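Local structure of adenine phosphoribosyltransferase, putative (Trypanosoma brucei brucei, 5VN4) at residues A[125-130]-A[135-140]; A[150-155]-A[168-173]; A[155-160]-A[206-211]; A[162-167]-A[196-201]. The protein probably catalyses the formation of AMP and diphosphate from adenine and 5-phospho-alpha-D-ribose 1-diphosphate, a purine-salvage step, and works as a homodimer. One frame throughout, in Å; residues are numbered along the deposited sequence.

Contact 1: A[125-130]-A[135-140]. With HSX (5-O-phosphono-alpha-D-ribofuranose), chain D; ADE (adenine), chain C; PPV (pyrophosphate), chain E.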
# COMPACT_ATOMS: atom_id res chain seq x y z
N TYR A 125 -18.65 -7.04 -1.15
CA TYR A 125 -18.12 -7.20 0.20
C TYR A 125 -18.87 -6.32 1.20
O TYR A 125 -19.63 -5.42 0.84
CB TYR A 125 -16.61 -6.96 0.25
CG TYR A 125 -16.13 -5.58 -0.16
CD1 TYR A 125 -16.33 -4.47 0.66
CD2 TYR A 125 -15.44 -5.40 -1.35
CE1 TYR A 125 -15.86 -3.21 0.28
CE2 TYR A 125 -14.97 -4.15 -1.73
CZ TYR A 125 -15.18 -3.06 -0.92
OH TYR A 125 -14.71 -1.82 -1.30
N THR A 126 -18.65 -6.62 2.47
CA THR A 126 -19.05 -5.77 3.57
C THR A 126 -17.86 -5.58 4.50
O THR A 126 -16.91 -6.37 4.49
CB THR A 126 -20.25 -6.35 4.34
OG1 THR A 126 -19.88 -7.60 4.95
CG2 THR A 126 -21.44 -6.59 3.40
N LYS A 127 -17.89 -4.50 5.28
CA LYS A 127 -16.87 -4.21 6.28
C LYS A 127 -17.58 -3.76 7.55
O LYS A 127 -18.78 -3.47 7.54
CB LYS A 127 -15.90 -3.11 5.82
CG LYS A 127 -15.13 -3.39 4.53
CD LYS A 127 -14.32 -2.16 4.15
CE LYS A 127 -13.34 -2.41 3.00
NZ LYS A 127 -12.17 -3.23 3.41
N GLU A 128 -16.81 -3.64 8.65
CA GLU A 128 -17.39 -3.14 9.90
C GLU A 128 -18.20 -1.87 9.66
O GLU A 128 -19.27 -1.67 10.26
CB GLU A 128 -16.29 -2.88 10.94
CG GLU A 128 -16.84 -2.49 12.32
CD GLU A 128 -15.78 -2.05 13.34
OE1 GLU A 128 -14.58 -1.96 13.00
OE2 GLU A 128 -16.16 -1.78 14.50
N TYR A 129 -17.72 -1.01 8.77
CA TYR A 129 -18.35 0.28 8.53
C TYR A 129 -18.92 0.43 7.12
O TYR A 129 -19.23 1.55 6.70
CB TYR A 129 -17.38 1.42 8.83
CG TYR A 129 -16.01 1.32 8.21
CD1 TYR A 129 -15.83 1.46 6.83
CD2 TYR A 129 -14.88 1.14 9.00
CE1 TYR A 129 -14.56 1.40 6.27
CE2 TYR A 129 -13.62 1.09 8.46
CZ TYR A 129 -13.46 1.22 7.09
OH TYR A 129 -12.19 1.18 6.56
N ALA A 130 -19.10 -0.67 6.39
CA ALA A 130 -19.61 -0.58 5.02
C ALA A 130 -20.68 -1.64 4.81
O ALA A 130 -20.41 -2.84 4.92
CB ALA A 130 -18.48 -0.75 3.99
N GLU A 135 -19.59 -2.64 -4.74
CA GLU A 135 -18.14 -2.79 -4.64
C GLU A 135 -17.74 -4.23 -4.35
O GLU A 135 -18.26 -4.85 -3.41
CB GLU A 135 -17.58 -1.86 -3.56
CG GLU A 135 -17.84 -0.38 -3.79
CD GLU A 135 -17.27 0.12 -5.11
OE1 GLU A 135 -17.79 1.14 -5.63
OE2 GLU A 135 -16.31 -0.48 -5.63
N CYS A 136 -16.82 -4.75 -5.15
CA CYS A 136 -16.24 -6.08 -4.96
C CYS A 136 -14.73 -5.93 -4.94
O CYS A 136 -14.17 -4.90 -5.33
CB CYS A 136 -16.62 -7.02 -6.11
SG CYS A 136 -18.39 -7.18 -6.42
N MET A 137 -14.05 -6.98 -4.47
CA MET A 137 -12.61 -7.09 -4.63
C MET A 137 -12.29 -7.89 -5.88
O MET A 137 -13.06 -8.75 -6.31
CB MET A 137 -11.97 -7.78 -3.42
CG MET A 137 -11.98 -6.93 -2.15
SD MET A 137 -10.97 -5.45 -2.33
CE MET A 137 -11.27 -4.65 -0.76
N THR A 138 -11.13 -7.60 -6.47
CA THR A 138 -10.69 -8.27 -7.69
C THR A 138 -9.23 -8.67 -7.56
O THR A 138 -8.48 -8.12 -6.75
CB THR A 138 -10.89 -7.40 -8.94
OG1 THR A 138 -10.13 -6.19 -8.80
CG2 THR A 138 -12.36 -7.06 -9.14
N VAL A 139 -8.82 -9.63 -8.40
CA VAL A 139 -7.44 -10.07 -8.48
C VAL A 139 -7.15 -10.43 -9.93
O VAL A 139 -8.04 -10.86 -10.67
CB VAL A 139 -7.16 -11.25 -7.51
CG1 VAL A 139 -7.80 -12.55 -8.01
CG2 VAL A 139 -5.67 -11.41 -7.26
N ARG A 140 -5.90 -10.23 -10.35
CA ARG A 140 -5.51 -10.53 -11.73
C ARG A 140 -5.58 -12.03 -11.97
O ARG A 140 -5.04 -12.81 -11.19
CB ARG A 140 -4.08 -10.04 -11.95
CG ARG A 140 -3.68 -9.81 -13.40
CD ARG A 140 -2.26 -9.24 -13.49
NE ARG A 140 -1.27 -10.18 -12.98
CZ ARG A 140 -0.81 -11.22 -13.67
NH1 ARG A 140 -1.25 -11.46 -14.90
NH2 ARG A 140 0.09 -12.04 -13.13
C1 HSX D . -10.70 -1.66 6.42
O4 HSX D . -11.71 -2.68 6.59
C2 HSX D . -9.42 -2.37 6.81
O2 HSX D . -8.27 -1.75 6.23
C3 HSX D . -9.66 -3.78 6.31
O3 HSX D . -9.45 -3.87 4.89
C4 HSX D . -11.14 -3.98 6.59
C5 HSX D . -11.40 -4.69 7.92
O5 HSX D . -12.80 -4.70 8.21
P' HSX D . -13.70 -6.03 8.02
O1X HSX D . -13.93 -6.25 6.54
O2X HSX D . -12.96 -7.16 8.68
O3X HSX D . -14.98 -5.67 8.76
O1 HSX D . -10.66 -1.26 5.05
N9 ADE C . -11.28 -1.32 9.48
C8 ADE C . -12.41 -1.93 9.94
N7 ADE C . -12.68 -1.65 11.19
C5 ADE C . -11.66 -0.80 11.58
C6 ADE C . -11.37 -0.15 12.81
N6 ADE C . -12.13 -0.26 13.91
N1 ADE C . -10.27 0.62 12.85
C2 ADE C . -9.51 0.73 11.75
N3 ADE C . -9.68 0.17 10.55
C4 ADE C . -10.79 -0.59 10.53
O11 PPV E . -12.19 0.80 4.08
P1 PPV E . -11.37 1.38 2.95
O21 PPV E . -11.76 2.78 2.56
O31 PPV E . -11.22 0.41 1.79
OPP PPV E . -9.89 1.47 3.60
P2 PPV E . -8.42 1.66 2.96
O12 PPV E . -7.85 2.50 4.07
O22 PPV E . -7.89 0.24 2.84
O32 PPV E . -8.52 2.39 1.64
O HOH W 1 -19.99 -3.99 -1.38

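Contact 2: A[150-155]-A[168-173]. With HSX (5-O-phosphono-alpha-D-ribofuranose), chain D.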
# COMPACT_ATOMS: atom_id res chain seq x y z
N VAL A 150 -0.94 -19.70 -0.50
CA VAL A 150 -1.04 -18.26 -0.34
C VAL A 150 -1.35 -17.83 1.09
O VAL A 150 -1.97 -18.56 1.87
CB VAL A 150 -2.04 -17.64 -1.35
CG1 VAL A 150 -1.75 -18.12 -2.76
CG2 VAL A 150 -3.45 -17.96 -0.96
N VAL A 151 -0.90 -16.62 1.41
CA VAL A 151 -1.28 -15.93 2.64
C VAL A 151 -2.04 -14.68 2.23
O VAL A 151 -1.60 -13.95 1.33
CB VAL A 151 -0.03 -15.55 3.45
CG1 VAL A 151 -0.37 -14.56 4.58
CG2 VAL A 151 0.64 -16.79 4.00
N LEU A 152 -3.18 -14.43 2.87
CA LEU A 152 -3.92 -13.18 2.74
C LEU A 152 -3.49 -12.24 3.86
O LEU A 152 -3.42 -12.66 5.02
CB LEU A 152 -5.42 -13.43 2.86
CG LEU A 152 -6.09 -14.10 1.67
CD1 LEU A 152 -7.47 -14.61 2.07
CD2 LEU A 152 -6.17 -13.15 0.50
N ILE A 153 -3.19 -10.98 3.53
CA ILE A 153 -2.74 -10.02 4.53
C ILE A 153 -3.52 -8.71 4.43
O ILE A 153 -3.80 -8.21 3.33
CB ILE A 153 -1.21 -9.79 4.50
CG1 ILE A 153 -0.74 -8.99 5.72
CG2 ILE A 153 -0.76 -9.12 3.20
CD1 ILE A 153 0.76 -9.05 5.96
N ASP A 154 -3.88 -8.16 5.59
CA ASP A 154 -4.51 -6.86 5.71
C ASP A 154 -4.02 -6.23 7.01
O ASP A 154 -3.30 -6.86 7.78
CB ASP A 154 -6.03 -7.00 5.70
CG ASP A 154 -6.73 -5.81 5.09
OD1 ASP A 154 -6.06 -4.77 4.85
OD2 ASP A 154 -7.95 -5.92 4.83
N ASP A 155 -4.41 -4.98 7.26
CA ASP A 155 -4.06 -4.40 8.56
C ASP A 155 -5.02 -4.86 9.66
O ASP A 155 -4.59 -5.47 10.65
CB ASP A 155 -3.87 -2.87 8.51
CG ASP A 155 -5.15 -2.10 8.28
OD1 ASP A 155 -6.05 -2.58 7.56
OD2 ASP A 155 -5.23 -0.96 8.82
N GLN A 168 -12.87 -15.84 -1.29
CA GLN A 168 -13.59 -16.15 -2.53
C GLN A 168 -12.66 -16.13 -3.73
O GLN A 168 -12.74 -16.99 -4.61
CB GLN A 168 -14.75 -15.18 -2.72
CG GLN A 168 -15.85 -15.38 -1.68
CD GLN A 168 -16.86 -14.26 -1.63
OE1 GLN A 168 -16.64 -13.17 -2.15
NE2 GLN A 168 -18.00 -14.52 -0.97
N LEU A 169 -11.73 -15.16 -3.78
CA LEU A 169 -10.81 -15.05 -4.90
C LEU A 169 -9.77 -16.17 -4.88
O LEU A 169 -9.40 -16.70 -5.94
CB LEU A 169 -10.15 -13.68 -4.89
CG LEU A 169 -11.10 -12.50 -5.12
CD1 LEU A 169 -10.38 -11.18 -4.86
CD2 LEU A 169 -11.69 -12.52 -6.53
N VAL A 170 -9.28 -16.54 -3.69
CA VAL A 170 -8.37 -17.68 -3.58
C VAL A 170 -9.07 -18.95 -4.04
O VAL A 170 -8.52 -19.75 -4.81
CB VAL A 170 -7.84 -17.80 -2.14
CG1 VAL A 170 -7.06 -19.09 -1.95
CG2 VAL A 170 -7.00 -16.59 -1.78
N ASP A 171 -10.31 -19.13 -3.58
CA ASP A 171 -11.12 -20.28 -3.95
C ASP A 171 -11.36 -20.34 -5.46
O ASP A 171 -11.42 -21.42 -6.04
CB ASP A 171 -12.44 -20.20 -3.18
CG ASP A 171 -13.32 -21.39 -3.40
OD1 ASP A 171 -13.02 -22.45 -2.81
OD2 ASP A 171 -14.33 -21.27 -4.13
N ALA A 172 -11.49 -19.17 -6.10
CA ALA A 172 -11.74 -19.11 -7.53
C ALA A 172 -10.60 -19.69 -8.36
O ALA A 172 -10.82 -20.03 -9.53
CB ALA A 172 -12.03 -17.67 -7.96
N CYS A 173 -9.40 -19.79 -7.79
CA CYS A 173 -8.27 -20.40 -8.48
C CYS A 173 -7.88 -21.75 -7.89
O CYS A 173 -6.90 -22.36 -8.36
CB CYS A 173 -7.06 -19.46 -8.48
SG CYS A 173 -7.36 -17.87 -9.30
C1 HSX D . -10.70 -1.66 6.42
O4 HSX D . -11.71 -2.68 6.59
C2 HSX D . -9.42 -2.37 6.81
O2 HSX D . -8.27 -1.75 6.23
C3 HSX D . -9.66 -3.78 6.31
O3 HSX D . -9.45 -3.87 4.89
C4 HSX D . -11.14 -3.98 6.59
C5 HSX D . -11.40 -4.69 7.92
O5 HSX D . -12.80 -4.70 8.21
P' HSX D . -13.70 -6.03 8.02
O1X HSX D . -13.93 -6.25 6.54
O2X HSX D . -12.96 -7.16 8.68
O3X HSX D . -14.98 -5.67 8.76
O1 HSX D . -10.66 -1.26 5.05

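Contact 3: A[155-160]-A[206-211]. With HSX (5-O-phosphono-alpha-D-ribofuranose), chain D; ADE (adenine), chain C.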
# COMPACT_ATOMS: atom_id res chain seq x y z
N ASP A 155 -4.41 -4.98 7.26
CA ASP A 155 -4.06 -4.40 8.56
C ASP A 155 -5.02 -4.86 9.66
O ASP A 155 -4.59 -5.47 10.65
CB ASP A 155 -3.87 -2.87 8.51
CG ASP A 155 -5.15 -2.10 8.28
OD1 ASP A 155 -6.05 -2.58 7.56
OD2 ASP A 155 -5.23 -0.96 8.82
N VAL A 156 -6.32 -4.61 9.49
CA VAL A 156 -7.33 -4.89 10.51
C VAL A 156 -8.23 -6.01 10.01
O VAL A 156 -8.64 -6.01 8.85
CB VAL A 156 -8.17 -3.63 10.80
CG1 VAL A 156 -9.28 -3.94 11.81
CG2 VAL A 156 -7.28 -2.50 11.30
N ILE A 157 -8.55 -6.94 10.90
CA ILE A 157 -9.64 -7.89 10.70
C ILE A 157 -10.71 -7.57 11.73
O ILE A 157 -10.46 -7.65 12.94
CB ILE A 157 -9.17 -9.35 10.81
CG1 ILE A 157 -8.10 -9.64 9.74
CG2 ILE A 157 -10.38 -10.29 10.63
CD1 ILE A 157 -7.43 -10.97 9.87
N ALA A 158 -11.88 -7.15 11.25
CA ALA A 158 -12.98 -6.73 12.11
C ALA A 158 -14.10 -7.73 11.91
O ALA A 158 -14.07 -8.82 12.51
CB ALA A 158 -13.34 -5.27 11.84
N THR A 159 -15.09 -7.45 11.05
CA THR A 159 -16.15 -8.43 10.79
C THR A 159 -15.66 -9.61 9.97
O THR A 159 -16.34 -10.64 9.93
CB THR A 159 -17.31 -7.79 10.03
OG1 THR A 159 -16.89 -7.43 8.70
CG2 THR A 159 -17.85 -6.58 10.75
N GLY A 160 -14.52 -9.49 9.29
CA GLY A 160 -14.08 -10.54 8.39
C GLY A 160 -14.72 -10.51 7.02
O GLY A 160 -14.46 -11.41 6.21
N VAL A 206 -8.02 -22.80 8.47
CA VAL A 206 -7.09 -21.72 8.13
C VAL A 206 -6.92 -20.83 9.37
O VAL A 206 -7.89 -20.18 9.78
CB VAL A 206 -7.58 -20.90 6.94
CG1 VAL A 206 -6.66 -19.69 6.72
CG2 VAL A 206 -7.64 -21.76 5.69
N PRO A 207 -5.74 -20.75 9.96
CA PRO A 207 -5.55 -19.85 11.10
C PRO A 207 -5.62 -18.39 10.68
O PRO A 207 -5.12 -18.00 9.62
CB PRO A 207 -4.15 -20.20 11.63
CG PRO A 207 -3.87 -21.58 11.07
CD PRO A 207 -4.56 -21.61 9.73
N PHE A 208 -6.25 -17.58 11.53
CA PHE A 208 -6.14 -16.12 11.49
C PHE A 208 -5.10 -15.72 12.52
O PHE A 208 -5.19 -16.12 13.68
CB PHE A 208 -7.47 -15.46 11.87
CG PHE A 208 -8.48 -15.37 10.75
CD1 PHE A 208 -8.71 -16.42 9.88
CD2 PHE A 208 -9.24 -14.22 10.61
CE1 PHE A 208 -9.67 -16.31 8.87
CE2 PHE A 208 -10.20 -14.09 9.62
CZ PHE A 208 -10.42 -15.14 8.74
N VAL A 209 -4.13 -14.90 12.11
CA VAL A 209 -3.07 -14.43 12.99
C VAL A 209 -3.06 -12.91 12.93
O VAL A 209 -2.68 -12.33 11.91
CB VAL A 209 -1.71 -15.01 12.58
CG1 VAL A 209 -0.59 -14.40 13.42
CG2 VAL A 209 -1.72 -16.53 12.67
N THR A 210 -3.49 -12.26 14.01
CA THR A 210 -3.46 -10.80 14.09
C THR A 210 -2.59 -10.42 15.28
O THR A 210 -2.89 -10.80 16.41
CB THR A 210 -4.86 -10.21 14.22
OG1 THR A 210 -5.50 -10.70 15.40
CG2 THR A 210 -5.72 -10.55 13.01
N LEU A 211 -1.53 -9.66 15.02
CA LEU A 211 -0.50 -9.47 16.04
C LEU A 211 -1.06 -8.91 17.34
O LEU A 211 -0.77 -9.43 18.42
CB LEU A 211 0.64 -8.59 15.50
CG LEU A 211 1.41 -9.22 14.34
CD1 LEU A 211 2.63 -8.36 14.00
CD2 LEU A 211 1.81 -10.66 14.64
C1 HSX D . -10.70 -1.66 6.42
O4 HSX D . -11.71 -2.68 6.59
C2 HSX D . -9.42 -2.37 6.81
O2 HSX D . -8.27 -1.75 6.23
C3 HSX D . -9.66 -3.78 6.31
O3 HSX D . -9.45 -3.87 4.89
C4 HSX D . -11.14 -3.98 6.59
C5 HSX D . -11.40 -4.69 7.92
O5 HSX D . -12.80 -4.70 8.21
P' HSX D . -13.70 -6.03 8.02
O1X HSX D . -13.93 -6.25 6.54
O2X HSX D . -12.96 -7.16 8.68
O3X HSX D . -14.98 -5.67 8.76
O1 HSX D . -10.66 -1.26 5.05
N9 ADE C . -11.28 -1.32 9.48
C8 ADE C . -12.41 -1.93 9.94
N7 ADE C . -12.68 -1.65 11.19
C5 ADE C . -11.66 -0.80 11.58
C6 ADE C . -11.37 -0.15 12.81
N6 ADE C . -12.13 -0.26 13.91
N1 ADE C . -10.27 0.62 12.85
C2 ADE C . -9.51 0.73 11.75
N3 ADE C . -9.68 0.17 10.55
C4 ADE C . -10.79 -0.59 10.53

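Contact 4: A[162-167]-A[196-201]. With HSX (5-O-phosphono-alpha-D-ribofuranose), chain D.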
# COMPACT_ATOMS: atom_id res chain seq x y z
N THR A 162 -14.03 -8.35 4.59
CA THR A 162 -12.98 -8.16 3.60
C THR A 162 -12.22 -9.46 3.37
O THR A 162 -11.98 -9.86 2.22
CB THR A 162 -12.04 -7.03 4.03
OG1 THR A 162 -12.81 -5.83 4.23
CG2 THR A 162 -10.95 -6.77 2.97
N MET A 163 -11.86 -10.15 4.45
CA MET A 163 -11.17 -11.43 4.30
C MET A 163 -12.00 -12.42 3.50
O MET A 163 -11.45 -13.19 2.70
CB MET A 163 -10.75 -12.00 5.65
CG MET A 163 -9.43 -11.46 6.17
SD MET A 163 -8.05 -11.90 5.09
CE MET A 163 -6.84 -10.72 5.72
N LEU A 164 -13.32 -12.44 3.71
CA LEU A 164 -14.19 -13.33 2.94
C LEU A 164 -14.05 -13.08 1.45
O LEU A 164 -14.00 -14.03 0.65
CB LEU A 164 -15.64 -13.15 3.38
CG LEU A 164 -16.68 -13.91 2.56
CD1 LEU A 164 -16.45 -15.43 2.64
CD2 LEU A 164 -18.10 -13.55 2.98
N ALA A 165 -13.99 -11.81 1.04
CA ALA A 165 -13.79 -11.50 -0.37
C ALA A 165 -12.48 -12.08 -0.89
O ALA A 165 -12.42 -12.63 -1.99
CB ALA A 165 -13.85 -9.99 -0.58
N GLY A 166 -11.41 -11.99 -0.08
CA GLY A 166 -10.15 -12.60 -0.47
C GLY A 166 -10.24 -14.11 -0.55
O GLY A 166 -9.71 -14.71 -1.48
N VAL A 167 -10.93 -14.73 0.41
CA VAL A 167 -11.12 -16.18 0.38
C VAL A 167 -11.85 -16.60 -0.89
O VAL A 167 -11.49 -17.60 -1.52
CB VAL A 167 -11.86 -16.66 1.65
CG1 VAL A 167 -12.23 -18.14 1.55
CG2 VAL A 167 -11.01 -16.41 2.89
N HIS A 196 -14.47 -19.06 7.73
CA HIS A 196 -14.51 -20.42 8.23
C HIS A 196 -15.81 -21.14 7.94
O HIS A 196 -15.89 -22.36 8.14
CB HIS A 196 -14.25 -20.46 9.74
CG HIS A 196 -12.82 -20.22 10.11
ND1 HIS A 196 -12.41 -20.03 11.41
CD2 HIS A 196 -11.71 -20.15 9.35
CE1 HIS A 196 -11.10 -19.85 11.43
NE2 HIS A 196 -10.65 -19.91 10.20
N THR A 197 -16.84 -20.43 7.48
CA THR A 197 -18.10 -21.07 7.15
C THR A 197 -18.42 -21.01 5.66
O THR A 197 -19.30 -21.75 5.21
CB THR A 197 -19.25 -20.51 8.01
OG1 THR A 197 -19.39 -19.10 7.81
CG2 THR A 197 -18.99 -20.75 9.50
N PHE A 198 -17.69 -20.19 4.89
CA PHE A 198 -17.83 -20.15 3.44
C PHE A 198 -17.69 -21.55 2.84
O PHE A 198 -16.86 -22.35 3.27
CB PHE A 198 -16.73 -19.24 2.86
CG PHE A 198 -16.68 -19.23 1.36
CD1 PHE A 198 -17.71 -18.68 0.62
CD2 PHE A 198 -15.59 -19.75 0.68
CE1 PHE A 198 -17.66 -18.66 -0.77
CE2 PHE A 198 -15.53 -19.73 -0.71
CZ PHE A 198 -16.57 -19.19 -1.44
N ALA A 199 -18.52 -21.84 1.83
CA ALA A 199 -18.43 -23.08 1.07
C ALA A 199 -18.46 -24.30 1.98
O ALA A 199 -17.66 -25.23 1.85
CB ALA A 199 -17.21 -23.09 0.15
N GLY A 200 -19.38 -24.28 2.95
CA GLY A 200 -19.56 -25.42 3.84
C GLY A 200 -18.39 -25.72 4.74
O GLY A 200 -18.23 -26.86 5.17
N GLY A 201 -17.56 -24.72 5.04
CA GLY A 201 -16.44 -24.92 5.93
C GLY A 201 -15.14 -25.33 5.27
O GLY A 201 -14.23 -25.79 5.96
C1 HSX D . -10.70 -1.66 6.42
O4 HSX D . -11.71 -2.68 6.59
C2 HSX D . -9.42 -2.37 6.81
O2 HSX D . -8.27 -1.75 6.23
C3 HSX D . -9.66 -3.78 6.31
O3 HSX D . -9.45 -3.87 4.89
C4 HSX D . -11.14 -3.98 6.59
C5 HSX D . -11.40 -4.69 7.92
O5 HSX D . -12.80 -4.70 8.21
P' HSX D . -13.70 -6.03 8.02
O1X HSX D . -13.93 -6.25 6.54
O2X HSX D . -12.96 -7.16 8.68
O3X HSX D . -14.98 -5.67 8.76
O1 HSX D . -10.66 -1.26 5.05

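Contact 1: A[125-130]-A[135-140]
Tyr125 and Glu135 meet at the base of the flexible loop between strands 119-121 and 138-140, the mobile element that closes over the active site in type I phosphoribosyltransferases. Their side chains run alongside each other in the same direction, with ring and carboxylate planes 47° apart and Glu135 CB 3.7 Å from Tyr125 OH. A chi1 of 61° tucks the ring between its own backbone N and carbonyl carbon, where one face receives Glu135 O, 3.5 Å above the plane and displaced toward the rim. Met137 N instead meets the ring edge, in plane. The methionine chain bends at chi2, bringing CE within 3.9 Å of Tyr125 CE2; SD lies obliquely, 5.1 Å from the ring centroid, in a Met-aromatic contact. Glu135 O is held twice: by Tyr125 N (3.2 Å) and by a water that also donates to Tyr125 O. Farther on, the type I turn from Lys127 to Ala130 serves the ligands. Lys127 NZ bonds the ribose O1 as well as Thr162, Glu128 OE1 accepts a hydrogen bond from adenine N6, and Tyr129 OH donates to pyrophosphate O11 at 2.5 Å, with O11 in plane at the ring edge.

Contact 2: A[150-155]-A[168-173]
Val150 and Val170 come together where strand 149-153 packs against the last turns of helix 161-172, their CA atoms 8.0 Å apart. Each side chain leaves its backbone toward the other, and the two valines pass alongside with their branches running in opposed senses. The touching branch on the strand is CG2 of Val150. A chi1 of -50° sets CG1 beside the backbone N and puts CG2 between N and the carbonyl carbon, where it faces both methyls of the helical valine: Val150 CG2 is 3.9 Å from Val170 CG2 and equally far from Val170 CG1. Val151, next in sequence, directs its side chain away from the helix and meets Ala181 of strand 176-182. Leu152 returns to the helix side. Its CD2 reaches 4.2 Å from Val170 CG2, a looser touch, while Val167 and Met163, one and two turns earlier in the same helix, also touch it. The topology is a beta-alpha-beta crossover of the Rossmann-like phosphoribosyltransferase core: strand 149-153, helix 161-172 and strand 176-182, the two strands parallel partners in one sheet. Past the strand comes the acidic pair of the PRPP-binding motif. Asp154 OD2 accepts a hydrogen bond from the sugar hydroxyl O3 at 2.5 Å, and its other oxygen, OD1, takes a weak bond from Asp155 N. Asp155 OD1 accepts a hydrogen bond from ribose O2 at 2.7 Å, and Asp155 OD2 forms a salt bridge with Arg90.

Contact 3: A[155-160]-A[206-211]
Ile157 of strand 156-157 and Thr210 of strand 208-213 have their CA atoms 7.6 Å apart, the two strands being joined through strand 184-185, which runs parallel to both. Ile157, Phe208 and Thr210 all set out toward the opposite segment. The delta methyl of Ile157 does most of the touching: CD1 is 3.6 Å from Thr210 CG2 and 3.8 Å from Phe208 CD2. A chi1 of -60° puts CG1 beside the backbone N and leaves the other branch, CG2, to meet the phenylalanine edge in plane, 3.9 Å from Phe208 CE2. CD1 therefore sits between Thr210 and Phe208, while CG2 adds a second touch on the phenylalanine. Its neighbour Val156 points away and lies against the adenine. The chain then enters the PRPP loop. Phosphate oxygen O2X is held by Ala158 N at 2.8 Å and by Gly160 N, while Thr159 OG1 donates to O3X at 2.6 Å. Gly160, with its positive phi, is the N-cap of helix 161-172. Around this buried contact, Val180 of strand 176-182 touches both Ile157 and Phe208, Tyr18 of strand 18-21 touches Ile157 and Thr210, the ring of His196 from helix 192-197 meets Phe208 edge-to-face, and Leu211 packs on helix 60-75.

Contact 4: A[162-167]-A[196-201]
Phosphate oxygen O1X of the ribose-5-phosphate is gripped twice by one residue at the start of helix 161-172: Thr162 OG1 donates to it at 2.6 Å and Thr162 N at 2.9 Å, the latter with an N-H...O angle of 153°. The hydroxyl also bonds Lys127 NZ. Thr162 N, with Gly160 N at the N-cap, points its N-H to the phosphate, so the helix end would probably favour the negative charge. Farther along, the same helix turns apolar side chains to Phe198. Leu164 crosses the phenylalanine at about a right angle, and its CD1 methyl rests 3.8 Å from Phe198 CB, almost as near to Phe198 CG and Phe198 CD1. Val167 slides past in the opposing sense, with CG1 3.8 Å from Phe198 CD2; the same valine also packs on Leu152 and Leu177 of the sheet. In the phosphoribosyltransferase fold this helix follows the PRPP loop, and here Leu164 and Val167 meet the point where helix 192-197 ends. Phe198 is the first residue to leave helical backbone angles, and with CG anti to the backbone N (chi1 174°) its ring extends toward helix 161-172. Ala199 lies over one ring face, its CB 3.7 Å above the plane and displaced toward the rim. From Ala199 to Gly201 the chain curls through positive phi values, a turn closed by Gly201 N bonding Phe198 O at 3.0 Å.

In the fold
Followed from the N terminus, the chain first closes contact 1, a short loop between strands 119-121 and 138-140 that is complete before the others open. Contact 2 then ties strand 149-153 to the end of helix 161-172. Contact 3 begins inside that span, shares Asp155 with it and crosses it, running on to strand 208-213 and so joining the PRPP loop to a more distant part of the same sheet. Contact 4 also crosses contact 2, through their common helix, and nests within contact 3; His196 NE2 and Val206 O link those two directly. Met137 and Val139 of contact 1 lean on Leu169 of that helix, and all four reach the ribose-5-phosphate.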